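Local coordinates for protein FACT-Spt16 (Cicer arietinum, PDB 5CE6) that is a subunit of the FACT histone chaperone complex, whose N-terminal domain probably binds histones H3-H4, at residues S104-E107 / S108-K111. Residues are numbered along the deposited sequence; the frame is centred on the assembly and turned at random.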
loop_
_atom_site.group_PDB
_atom_site.type_symbol
_atom_site.label_atom_id
_atom_site.label_comp_id
_atom_site.label_asym_id
_atom_site.label_seq_id
_atom_site.Cartn_x
_atom_site.Cartn_y
_atom_site.Cartn_z
ATOM N N SER A 104 20.227 14.834 16.735
ATOM C CA SER A 104 19.756 15.574 17.905
ATOM C C SER A 104 18.324 15.166 18.232
ATOM O O SER A 104 17.912 15.159 19.390
ATOM C CB SER A 104 19.824 17.079 17.653
ATOM O OG SER A 104 21.161 17.503 17.454
ATOM N N ILE A 105 17.572 14.819 17.195
ATOM C CA ILE A 105 16.207 14.354 17.363
ATOM C C ILE A 105 16.197 12.954 17.976
ATOM O O ILE A 105 15.414 12.668 18.884
ATOM C CB ILE A 105 15.461 14.346 16.016
ATOM C CG1 ILE A 105 15.338 15.770 15.475
ATOM C CG2 ILE A 105 14.085 13.705 16.169
ATOM C CD1 ILE A 105 14.922 15.837 14.022
ATOM N N LEU A 106 17.086 12.091 17.492
ATOM C CA LEU A 106 17.134 10.701 17.944
ATOM C C LEU A 106 17.719 10.526 19.343
ATOM O O LEU A 106 17.607 9.452 19.930
ATOM C CB LEU A 106 17.887 9.831 16.933
ATOM C CG LEU A 106 17.162 9.589 15.614
ATOM C CD1 LEU A 106 18.046 8.890 14.597
ATOM C CD2 LEU A 106 15.885 8.777 15.842
ATOM N N GLU A 107 18.344 11.573 19.880
ATOM C CA GLU A 107 18.843 11.530 21.255
ATOM C C GLU A 107 17.759 11.076 22.235
ATOM O O GLU A 107 18.037 10.370 23.204
ATOM C CB GLU A 107 19.386 12.898 21.678
ATOM C CG GLU A 107 20.764 13.216 21.128
ATOM C CD GLU A 107 21.854 12.368 21.756
ATOM O OE1 GLU A 107 21.634 11.838 22.865
ATOM O OE2 GLU A 107 22.932 12.233 21.141
ATOM N N SER A 108 16.521 11.465 21.955
ATOM C CA SER A 108 15.411 11.231 22.874
ATOM C C SER A 108 14.982 9.766 22.985
ATOM O O SER A 108 14.286 9.397 23.929
ATOM C CB SER A 108 14.205 12.085 22.473
ATOM O OG SER A 108 13.724 11.714 21.195
ATOM N N VAL A 109 15.383 8.936 22.026
ATOM C CA VAL A 109 14.988 7.527 22.051
ATOM C C VAL A 109 16.057 6.610 22.663
ATOM O O VAL A 109 15.850 5.408 22.792
ATOM C CB VAL A 109 14.534 7.021 20.654
ATOM C CG1 VAL A 109 13.383 7.859 20.135
ATOM C CG2 VAL A 109 15.669 7.062 19.660
ATOM N N LYS A 110 17.190 7.179 23.062
ATOM C CA LYS A 110 18.244 6.385 23.702
ATOM C C LYS A 110 17.767 5.704 24.985
ATOM O O LYS A 110 17.885 4.488 25.130
ATOM C CB LYS A 110 19.482 7.234 23.985
ATOM C CG LYS A 110 20.350 7.471 22.762
ATOM C CD LYS A 110 21.503 8.400 23.093
ATOM C CE LYS A 110 22.392 8.624 21.887
ATOM N NZ LYS A 110 23.495 9.581 22.224
ATOM N N LYS A 111 17.226 6.486 25.910
ATOM C CA LYS A 111 16.710 5.920 27.155
ATOM C C LYS A 111 15.550 4.931 26.922
ATOM O O LYS A 111 15.583 3.815 27.446
ATOM C CB LYS A 111 16.353 7.017 28.175
HETATM O O HOH W 1 17.185 9.205 25.723
#
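Ser108 turns its hydroxyl back onto the carbonyl of Ile105: OG donates to Ile105 O over 3.0 Å, meeting the oxygen nearly end-on, with a C=O...OG angle of 173°. This hydroxyl sits between its own backbone N and carbonyl carbon (chi1 64°), a setting that brings it round to the preceding turn. The same oxygen takes a second, weak bond from Ser108 N at 3.5 Å, so one serine supplies both donors. Next along, Val109 N reaches Leu106 O at 3.1 Å. A weak bond, Lys110 N to Glu107 O at 3.3 Å, completes a run of three i to i+3 backbone bonds, the 3-10 pattern. It carries helix 100-106 into helix 110-117, within the N-terminal lobe; the pair leads from strand 93-98 to strand 120-125 of the mixed sheet. Glu107 O also accepts from a water, which in turn accepts from Lys111 N at 2.7 Å; the water thus bridges an i to i+4 pair that does not bond directly. The Glu107 and Lys110 side chains run alongside each other in the same direction; Glu107 kinks at its second torsion (chi2 -70°), whereas Lys110 stays straight out to NZ, which forms a salt bridge with both carboxylate oxygens of Glu107, 2.9 Å to OE2 and 3.0 Å to OE1, although each is weak as a hydrogen bond. A methionine in place of Lys110 would probably leave the Glu107 carboxylate without this cationic mate and freer to turn. Among the apolar groups, Leu106 CD2 meets Val109 CG2 loosely at 4.2 Å; Leu106 also packs on Phe82, and Val109 on Ile121 and on Leu26 and Phe29 of helix 26-42.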